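PDB 3QFF: N5-carboxyaminoimidazole ribonucleotide synthetase from Bacillus anthracis, which probably catalyses the ATP-dependent carboxylation of 5-aminoimidazole ribonucleotide with bicarbonate to give N5-carboxyaminoimidazole ribonucleotide in purine biosynthesis. Local coordinates for residues Met7-Leu12 with His97-Gln102; Ile40-Pro45 with Ser49-Val54; Arg131-Gln134 with Gln138-Glu141; Ile200-Val205 with Leu305-Thr310. One frame throughout, in Å; residues are numbered along the deposited sequence.

Interaction 1 of 4, residues Met7-Leu12 with His97-Gln102; sequences MTRIIL and HAYLPQ
The hydroxyl of Tyr99 reaches back to the backbone of Arg9 through a single water: water 1 lies in the plane of the ring, 2.7 Å from Tyr99 OH, and gives a hydrogen to Arg9 O at 2.8 Å. That carbonyl also receives a weak hydrogen bond from Asn304 ND2, which links it to the loop after helix 294-303. The side chain of Arg9 then runs over the aromatic ring in the reverse sense, from the hydroxyl end toward CB. With CG anti to the backbone N (chi1 -172°) and the rest of the chain extended, Arg9 CD comes over the ring as a CH-pi contact, 4.1 Å from the Tyr99 centroid. Farther on, the guanidinium lies flat on the same face, its plane turned only 3° from that of the ring and Arg9 CZ 4.0 Å from the centroid, a cation-pi stack. Arg9 NH2 overshoots the ring and ends 3.7 Å from Tyr99 CB. Pro101 CD covers the opposite face, so the phenol is sandwiched between the arginine and the proline. Ile11 approaches obliquely, CD1 standing 3.8 Å from Tyr99 CE2. The contact grades from the exposed arginine to the buried isoleucine and joins the N-terminal loop to the connection between helices 88-97 and 105-110. It sits beside strand 78-81, an outermost strand of the parallel sheet: Ile11, Tyr99 and Pro101 all rest on Val78, Tyr99 pairs through its backbone with Val79, and helix 294-303 presents Cys303 to Ile11 and Ile302 to Pro101.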
# COMPACT_ATOMS: atom_id res chain seq x y z
N MET A 7 -11.64 16.97 -18.69
CA MET A 7 -11.33 18.32 -18.13
C MET A 7 -9.85 18.42 -17.76
O MET A 7 -9.15 17.41 -17.66
CB MET A 7 -12.23 18.64 -16.92
CG MET A 7 -11.98 20.00 -16.25
SD MET A 7 -11.93 21.43 -17.37
CE MET A 7 -11.75 22.78 -16.20
N THR A 8 -9.39 19.65 -17.57
CA THR A 8 -7.98 19.92 -17.30
C THR A 8 -7.68 20.01 -15.80
O THR A 8 -6.50 20.03 -15.41
CB THR A 8 -7.50 21.22 -18.01
OG1 THR A 8 -8.53 21.73 -18.89
CG2 THR A 8 -6.23 20.96 -18.80
N ARG A 9 -8.72 20.05 -14.96
CA ARG A 9 -8.55 20.30 -13.51
C ARG A 9 -7.86 19.16 -12.74
O ARG A 9 -8.40 18.05 -12.63
CB ARG A 9 -9.89 20.63 -12.87
CG ARG A 9 -9.81 21.11 -11.41
CD ARG A 9 -11.10 21.86 -11.08
NE ARG A 9 -11.17 22.26 -9.69
CZ ARG A 9 -12.12 23.04 -9.18
NH1 ARG A 9 -13.10 23.50 -9.95
NH2 ARG A 9 -12.10 23.34 -7.89
N ILE A 10 -6.68 19.46 -12.21
CA ILE A 10 -5.86 18.49 -11.49
C ILE A 10 -5.73 18.89 -10.03
O ILE A 10 -5.50 20.07 -9.73
CB ILE A 10 -4.44 18.38 -12.12
CG1 ILE A 10 -4.54 17.85 -13.57
CG2 ILE A 10 -3.52 17.49 -11.27
CD1 ILE A 10 -3.23 17.99 -14.38
N ILE A 11 -5.89 17.92 -9.14
CA ILE A 11 -5.68 18.13 -7.70
C ILE A 11 -4.33 17.52 -7.30
O ILE A 11 -4.19 16.30 -7.22
CB ILE A 11 -6.82 17.51 -6.86
CG1 ILE A 11 -8.22 17.93 -7.36
CG2 ILE A 11 -6.63 17.80 -5.37
CD1 ILE A 11 -8.51 19.49 -7.30
N LEU A 12 -3.36 18.40 -7.06
CA LEU A 12 -1.98 17.98 -6.83
C LEU A 12 -1.72 17.40 -5.44
O LEU A 12 -2.36 17.80 -4.46
CB LEU A 12 -1.02 19.15 -7.07
CG LEU A 12 -0.88 19.63 -8.52
CD1 LEU A 12 -0.04 20.93 -8.61
CD2 LEU A 12 -0.32 18.52 -9.42
N HIS A 97 -20.98 23.92 -5.16
CA HIS A 97 -20.20 24.84 -4.33
C HIS A 97 -18.88 24.28 -3.79
O HIS A 97 -18.08 25.00 -3.20
CB HIS A 97 -21.05 25.42 -3.20
CG HIS A 97 -22.30 26.08 -3.68
ND1 HIS A 97 -22.29 27.23 -4.44
CD2 HIS A 97 -23.61 25.76 -3.50
CE1 HIS A 97 -23.53 27.59 -4.71
NE2 HIS A 97 -24.35 26.72 -4.16
N ALA A 98 -18.67 22.97 -3.96
CA ALA A 98 -17.39 22.36 -3.68
C ALA A 98 -16.89 21.72 -4.96
O ALA A 98 -17.46 21.94 -6.04
CB ALA A 98 -17.52 21.30 -2.58
N TYR A 99 -15.83 20.94 -4.86
CA TYR A 99 -15.35 20.18 -6.00
C TYR A 99 -15.65 18.69 -5.81
O TYR A 99 -14.93 17.99 -5.10
CB TYR A 99 -13.86 20.46 -6.28
CG TYR A 99 -13.39 19.76 -7.53
CD1 TYR A 99 -14.06 19.92 -8.75
CD2 TYR A 99 -12.27 18.93 -7.50
CE1 TYR A 99 -13.64 19.26 -9.90
CE2 TYR A 99 -11.83 18.27 -8.64
CZ TYR A 99 -12.52 18.44 -9.84
OH TYR A 99 -12.09 17.77 -10.95
N LEU A 100 -16.73 18.24 -6.45
CA LEU A 100 -17.20 16.85 -6.41
C LEU A 100 -17.23 16.30 -7.85
O LEU A 100 -18.31 16.24 -8.46
CB LEU A 100 -18.61 16.77 -5.79
CG LEU A 100 -19.18 15.38 -5.49
CD1 LEU A 100 -18.77 14.94 -4.09
CD2 LEU A 100 -20.72 15.36 -5.65
N PRO A 101 -16.06 15.90 -8.39
CA PRO A 101 -15.93 15.45 -9.78
C PRO A 101 -16.78 14.23 -10.13
O PRO A 101 -17.11 14.05 -11.29
CB PRO A 101 -14.43 15.09 -9.90
CG PRO A 101 -13.95 14.91 -8.51
CD PRO A 101 -14.76 15.89 -7.69
N GLN A 102 -17.14 13.41 -9.13
CA GLN A 102 -18.02 12.25 -9.36
C GLN A 102 -19.43 12.66 -9.78
O GLN A 102 -20.11 11.90 -10.49
CB GLN A 102 -18.10 11.37 -8.12
CG GLN A 102 -16.88 10.47 -7.93
CD GLN A 102 -16.77 9.96 -6.53
OE1 GLN A 102 -16.46 10.73 -5.60
NE2 GLN A 102 -17.07 8.68 -6.34
O HOH W 1 -9.72 16.63 -10.62

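Interaction 2 of 4, residues Ile40-Pro45 with Ser49-Val54; sequences IAVLDP and SPCAQV
Ser49 opens the second segment with its CB against the carboxylate of Asp44, 3.8 Å from OD1. That carboxylate is occupied elsewhere: OD2 accepts from Gly22 N and OD1 from Thr46 N; toward Ser49 it makes only van der Waals contact. The hydroxyl, held between the backbone N and the carbonyl carbon (chi1 62°), accepts from Ala52 N at 3.2 Å, an ST motif that starts the short helical turn, and also makes a weak bond with Gly22 O. Ser49 O adds a bond from Gln53 N. Next, Cys51 points its sulfur at the strand, where SG lies 3.8 Å from Val42 CB and equally near CG2, while Ile40 CG2 lies farther off, 4.5 Å from the sulfur. Val42 CG1 comes within 3.7 Å of Ala52 CA, so the two methyls of Val42 are shared out, CG2 to Cys51 and CG1 to Ala52. Val54 N finally bonds back to Cys51 O. The turn thus folds over strand 39-44 on the way to strand 57-60, its parallel neighbour; Cys51 also reaches Ile19 on strand 16-20, Ile40 and Val54 meet helix 24-35, and Leu43 faces away onto helix 66-74, as expected of a Rossmann-like sheet with helices on both sides.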
# COMPACT_ATOMS: atom_id res chain seq x y z
N ILE A 40 -5.83 14.31 4.37
CA ILE A 40 -7.15 13.71 4.40
C ILE A 40 -8.05 14.33 5.47
O ILE A 40 -7.65 14.45 6.64
CB ILE A 40 -7.07 12.17 4.67
CG1 ILE A 40 -6.19 11.46 3.61
CG2 ILE A 40 -8.49 11.52 4.77
CD1 ILE A 40 -6.73 11.51 2.19
N ALA A 41 -9.26 14.72 5.06
CA ALA A 41 -10.32 15.09 6.00
C ALA A 41 -11.47 14.10 5.86
O ALA A 41 -11.81 13.69 4.75
CB ALA A 41 -10.80 16.53 5.74
N VAL A 42 -12.07 13.70 6.97
CA VAL A 42 -13.20 12.76 6.92
C VAL A 42 -14.36 13.28 7.76
O VAL A 42 -14.16 13.90 8.81
CB VAL A 42 -12.78 11.32 7.38
CG1 VAL A 42 -12.13 11.33 8.76
CG2 VAL A 42 -13.97 10.34 7.36
N LEU A 43 -15.58 13.03 7.29
CA LEU A 43 -16.80 13.25 8.07
C LEU A 43 -17.51 11.92 8.30
O LEU A 43 -17.72 11.15 7.35
CB LEU A 43 -17.72 14.24 7.37
CG LEU A 43 -19.07 14.64 7.99
CD1 LEU A 43 -19.53 15.94 7.37
CD2 LEU A 43 -20.15 13.57 7.79
N ASP A 44 -17.92 11.69 9.54
CA ASP A 44 -18.51 10.42 9.97
C ASP A 44 -19.24 10.64 11.31
O ASP A 44 -18.77 11.41 12.14
CB ASP A 44 -17.41 9.36 10.15
CG ASP A 44 -17.97 7.94 10.35
OD1 ASP A 44 -18.26 7.57 11.51
OD2 ASP A 44 -18.11 7.19 9.35
N PRO A 45 -20.40 9.98 11.50
CA PRO A 45 -21.21 10.09 12.73
C PRO A 45 -20.51 9.63 14.01
O PRO A 45 -20.88 10.09 15.11
CB PRO A 45 -22.39 9.16 12.44
CG PRO A 45 -22.54 9.19 10.98
CD PRO A 45 -21.13 9.28 10.44
N SER A 49 -13.42 6.70 13.86
CA SER A 49 -13.77 5.75 12.79
C SER A 49 -12.51 5.17 12.15
O SER A 49 -11.42 5.69 12.37
CB SER A 49 -14.65 6.42 11.72
OG SER A 49 -13.98 7.48 11.08
N PRO A 50 -12.64 4.06 11.39
CA PRO A 50 -11.48 3.53 10.67
C PRO A 50 -10.76 4.58 9.83
O PRO A 50 -9.52 4.61 9.82
CB PRO A 50 -12.10 2.45 9.77
CG PRO A 50 -13.20 1.92 10.60
CD PRO A 50 -13.79 3.14 11.29
N CYS A 51 -11.51 5.44 9.14
CA CYS A 51 -10.86 6.44 8.29
C CYS A 51 -10.22 7.55 9.13
O CYS A 51 -9.10 7.97 8.85
CB CYS A 51 -11.84 6.99 7.24
SG CYS A 51 -11.13 8.19 6.11
N ALA A 52 -10.90 7.99 10.18
CA ALA A 52 -10.35 9.01 11.09
C ALA A 52 -9.00 8.61 11.69
O ALA A 52 -8.19 9.46 12.03
CB ALA A 52 -11.36 9.35 12.22
N GLN A 53 -8.79 7.30 11.85
CA GLN A 53 -7.53 6.79 12.38
C GLN A 53 -6.34 7.05 11.46
O GLN A 53 -5.19 6.88 11.85
CB GLN A 53 -7.64 5.29 12.66
CG GLN A 53 -8.50 4.98 13.87
CD GLN A 53 -8.91 3.53 13.92
OE1 GLN A 53 -8.13 2.64 13.56
NE2 GLN A 53 -10.14 3.28 14.35
N VAL A 54 -6.64 7.45 10.22
CA VAL A 54 -5.61 7.80 9.26
C VAL A 54 -5.78 9.23 8.74
O VAL A 54 -5.00 9.68 7.93
CB VAL A 54 -5.51 6.76 8.09
CG1 VAL A 54 -5.26 5.35 8.62
CG2 VAL A 54 -6.75 6.75 7.24

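Interaction 3 of 4, residues Arg131-Gln134 with Gln138-Glu141; sequences RLVQ and QLTE
Val133 and Leu139 make the close apolar part of this contact, with the valine CG1 3.6 Å from Leu139 CB and nearly as close to Leu139 N. Val133 holds CG1 anti to its backbone N (chi1 173°), which puts CG2 toward the same turn of helix, 4.0 Å from Leu139 CA. The two side chains cross at a slant, and both are buried; helix 173-182 brings Ala180 against Val133 and Ala176 and Ala180 against Leu139. The Val133 side chain is about 13 Å from the bound ADP. Toward solvent the packing gives way to polar contacts. The amide of Gln138 swings back from the helix along an extended chain, and its OE1 accepts the backbone N of Gln134 at 2.8 Å. The bond is somewhat bent, with an angle of 147° at the hydrogen, and the donor is tilted 17° from the carbonyl plane of the amide. Gln138 OE1 also lies 3.4 Å from CB of Gln134, the first residue beyond the strand. The side chain of Gln134 runs beside that of Gln138 in the same direction, but its own NE2 bonds to Glu184 instead. At the helix start Asn135 OD1 accepts from Gln138 N, so Gln138 is held through both backbone and side chain. Strand 130-133, outermost in a four-stranded antiparallel sheet, passes into helix 136-146, which folds back on it. The arrangement is a tight strand-turn-helix unit in an alpha+beta lobe of the ATP-grasp fold.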
# COMPACT_ATOMS: atom_id res chain seq x y z
N ARG A 131 -40.21 -6.20 -13.01
CA ARG A 131 -41.40 -5.34 -12.93
C ARG A 131 -41.40 -4.53 -11.65
O ARG A 131 -41.11 -5.06 -10.56
CB ARG A 131 -42.69 -6.18 -12.97
CG ARG A 131 -42.93 -6.99 -14.22
CD ARG A 131 -43.19 -6.14 -15.45
NE ARG A 131 -43.50 -6.98 -16.61
CZ ARG A 131 -42.62 -7.41 -17.51
NH1 ARG A 131 -41.34 -7.06 -17.44
NH2 ARG A 131 -43.04 -8.18 -18.51
N LEU A 132 -41.77 -3.26 -11.77
CA LEU A 132 -41.94 -2.40 -10.60
C LEU A 132 -43.17 -2.85 -9.82
O LEU A 132 -44.21 -3.14 -10.42
CB LEU A 132 -42.10 -0.94 -11.03
CG LEU A 132 -42.23 0.09 -9.92
CD1 LEU A 132 -40.91 0.23 -9.15
CD2 LEU A 132 -42.72 1.44 -10.49
N VAL A 133 -43.05 -2.93 -8.49
CA VAL A 133 -44.17 -3.30 -7.63
C VAL A 133 -44.39 -2.23 -6.56
O VAL A 133 -43.58 -2.07 -5.62
CB VAL A 133 -43.98 -4.71 -6.99
CG1 VAL A 133 -45.08 -5.01 -5.95
CG2 VAL A 133 -43.98 -5.79 -8.07
N GLN A 134 -45.47 -1.47 -6.73
CA GLN A 134 -45.80 -0.39 -5.81
C GLN A 134 -47.05 -0.71 -4.97
O GLN A 134 -47.32 -0.04 -3.98
CB GLN A 134 -45.97 0.94 -6.58
CG GLN A 134 -44.67 1.48 -7.18
CD GLN A 134 -44.83 2.85 -7.85
OE1 GLN A 134 -45.78 3.09 -8.60
NE2 GLN A 134 -43.88 3.76 -7.58
N GLN A 138 -50.10 -4.75 -8.46
CA GLN A 138 -48.90 -4.84 -9.30
C GLN A 138 -48.08 -6.09 -9.00
O GLN A 138 -47.51 -6.67 -9.91
CB GLN A 138 -48.05 -3.57 -9.18
CG GLN A 138 -48.65 -2.38 -9.93
CD GLN A 138 -47.75 -1.15 -9.95
OE1 GLN A 138 -46.77 -1.05 -9.21
NE2 GLN A 138 -48.11 -0.19 -10.81
N LEU A 139 -48.03 -6.49 -7.73
CA LEU A 139 -47.36 -7.73 -7.35
C LEU A 139 -48.07 -8.93 -7.98
O LEU A 139 -47.42 -9.79 -8.57
CB LEU A 139 -47.27 -7.90 -5.83
CG LEU A 139 -46.60 -9.19 -5.32
CD1 LEU A 139 -45.20 -9.43 -5.94
CD2 LEU A 139 -46.51 -9.18 -3.80
N THR A 140 -49.40 -8.95 -7.89
CA THR A 140 -50.20 -10.02 -8.49
C THR A 140 -49.93 -10.13 -9.99
O THR A 140 -49.66 -11.23 -10.49
CB THR A 140 -51.71 -9.85 -8.20
OG1 THR A 140 -51.91 -9.81 -6.79
CG2 THR A 140 -52.50 -11.02 -8.77
N GLU A 141 -50.01 -9.00 -10.69
CA GLU A 141 -49.74 -8.95 -12.13
C GLU A 141 -48.30 -9.39 -12.47
O GLU A 141 -48.09 -10.11 -13.47
CB GLU A 141 -50.04 -7.56 -12.72
CG GLU A 141 -51.53 -7.27 -12.95
CD GLU A 141 -51.81 -5.89 -13.57
OE1 GLU A 141 -52.95 -5.38 -13.40
OE2 GLU A 141 -50.92 -5.33 -14.24

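Interaction 4 of 4, residues Ile200-Val205 with Leu305-Thr310; sequences IVIRSV and LPLGET
Ile202 and Leu307 join the end of strand 195-203, in the ATP-grasp part of the large antiparallel sheet, to the loop leading from helix 294-303 toward strand 316-322. The apolar contacts centre on Leu307, whose two methyls lie against the strand. Leu307 CD2 lies 3.9 Å from Ile202 CG2 and 4.0 Å from Ser204 CB, touching two alternate residues at once, while CD1 lies beside Ile202 CG2 and the carbonyl oxygen of the same residue. The isoleucine offers this methyl because CG2 is anti to the backbone N; CG1 and CD1 lead away from the loop. Around this core, Ile202 also packs on Gln297 and Ala301 of helix 294-303 and Leu307 on Lys210 of the adjoining strand 209-220, so the contact is buried between sheet and helix, the isoleucine meeting the helix and the leucine the adjoining strand. Backbone atoms of the loop bond to side chains around it: Leu307 N to Glu208 OE2, Gly308 O to Gln297 NE2, and Glu309 N to Tyr340 OH of the second subunit. Between the two segments themselves the polar link is by water. Ser204 OG, also bonded to Ser206 OG, donates a hydrogen to water 2 at 2.8 Å, and that water in turn donates to Leu305 O, again at 2.8 Å.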
# COMPACT_ATOMS: atom_id res chain seq x y z
N ILE A 200 -14.43 -4.14 -11.71
CA ILE A 200 -14.24 -2.77 -11.25
C ILE A 200 -13.73 -1.99 -12.45
O ILE A 200 -12.73 -2.37 -13.06
CB ILE A 200 -13.19 -2.66 -10.10
CG1 ILE A 200 -13.48 -3.62 -8.93
CG2 ILE A 200 -13.07 -1.19 -9.60
CD1 ILE A 200 -14.70 -3.29 -8.10
N VAL A 201 -14.43 -0.91 -12.80
CA VAL A 201 -13.96 -0.01 -13.85
C VAL A 201 -13.67 1.38 -13.28
O VAL A 201 -14.36 1.87 -12.36
CB VAL A 201 -14.93 0.01 -15.09
CG1 VAL A 201 -16.38 0.21 -14.67
CG2 VAL A 201 -14.49 1.05 -16.12
N ILE A 202 -12.62 2.01 -13.80
CA ILE A 202 -12.18 3.32 -13.34
C ILE A 202 -12.20 4.27 -14.50
O ILE A 202 -11.69 3.94 -15.57
CB ILE A 202 -10.71 3.29 -12.84
CG1 ILE A 202 -10.45 2.11 -11.89
CG2 ILE A 202 -10.30 4.67 -12.23
CD1 ILE A 202 -11.27 2.13 -10.58
N ARG A 203 -12.77 5.46 -14.30
CA ARG A 203 -12.76 6.50 -15.34
C ARG A 203 -12.38 7.82 -14.71
O ARG A 203 -13.03 8.27 -13.76
CB ARG A 203 -14.11 6.60 -16.06
CG ARG A 203 -14.08 7.51 -17.27
CD ARG A 203 -15.28 7.31 -18.20
NE ARG A 203 -15.32 8.33 -19.26
CZ ARG A 203 -15.81 9.56 -19.13
NH1 ARG A 203 -16.32 9.96 -17.98
NH2 ARG A 203 -15.79 10.40 -20.16
N SER A 204 -11.33 8.44 -15.22
CA SER A 204 -10.85 9.70 -14.64
C SER A 204 -11.68 10.90 -15.09
O SER A 204 -12.47 10.81 -16.03
CB SER A 204 -9.36 9.92 -14.95
OG SER A 204 -9.18 10.46 -16.26
N VAL A 205 -11.47 12.03 -14.41
CA VAL A 205 -12.10 13.30 -14.74
C VAL A 205 -11.93 13.61 -16.24
O VAL A 205 -12.89 14.04 -16.90
CB VAL A 205 -11.50 14.46 -13.87
CG1 VAL A 205 -11.96 15.83 -14.37
CG2 VAL A 205 -11.90 14.30 -12.43
N LEU A 305 -5.18 12.50 -12.12
CA LEU A 305 -3.82 12.06 -12.42
C LEU A 305 -3.90 10.92 -13.44
O LEU A 305 -4.97 10.32 -13.63
CB LEU A 305 -3.13 11.57 -11.15
CG LEU A 305 -3.22 12.47 -9.91
CD1 LEU A 305 -2.60 11.77 -8.73
CD2 LEU A 305 -2.53 13.84 -10.16
N PRO A 306 -2.78 10.62 -14.12
CA PRO A 306 -2.83 9.46 -15.01
C PRO A 306 -3.20 8.20 -14.21
O PRO A 306 -2.76 8.03 -13.06
CB PRO A 306 -1.39 9.35 -15.50
CG PRO A 306 -0.86 10.76 -15.41
CD PRO A 306 -1.43 11.23 -14.09
N LEU A 307 -4.00 7.33 -14.82
CA LEU A 307 -4.40 6.10 -14.14
C LEU A 307 -3.25 5.10 -14.15
O LEU A 307 -2.44 5.10 -15.06
CB LEU A 307 -5.67 5.52 -14.78
CG LEU A 307 -6.92 6.41 -14.74
CD1 LEU A 307 -8.13 5.70 -15.39
CD2 LEU A 307 -7.27 6.89 -13.31
N GLY A 308 -3.17 4.27 -13.12
CA GLY A 308 -2.16 3.21 -13.12
C GLY A 308 -2.63 1.97 -13.87
O GLY A 308 -3.78 1.88 -14.27
N GLU A 309 -1.73 1.02 -14.06
CA GLU A 309 -2.09 -0.24 -14.74
C GLU A 309 -2.91 -1.17 -13.85
O GLU A 309 -2.82 -1.11 -12.63
CB GLU A 309 -0.84 -0.93 -15.32
CG GLU A 309 -0.03 -0.02 -16.28
CD GLU A 309 -0.90 0.65 -17.36
OE1 GLU A 309 -1.77 -0.03 -17.94
OE2 GLU A 309 -0.70 1.85 -17.65
N THR A 310 -3.72 -2.03 -14.47
CA THR A 310 -4.61 -2.92 -13.72
C THR A 310 -4.28 -4.40 -13.89
O THR A 310 -5.10 -5.27 -13.53
CB THR A 310 -6.07 -2.74 -14.12
OG1 THR A 310 -6.18 -3.02 -15.52
CG2 THR A 310 -6.53 -1.32 -13.82
O HOH W 2 -6.37 10.15 -16.02

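In the fold
Interaction 2 is nested within the chain loop closed by interaction 1, and interactions 3 and 4 follow in series. Interactions 1 and 4 have centres about 15 Å apart and touch directly: Val205, just past strand 195-203, packs on Met7, Tyr99 and Pro101, and Leu305 meets Ile10. Helix 294-303 borders both, tying the N-terminal Rossmann-like domain to the large antiparallel sheet. Interaction 2, about 21 and 24 Å from them between centres, belongs to the parallel sheet. All three also reach the second subunit. Interaction 3 stands apart, its centre about 40 to 42 Å from those of the others, in an ATP-grasp lobe that the second subunit does not touch at this contact.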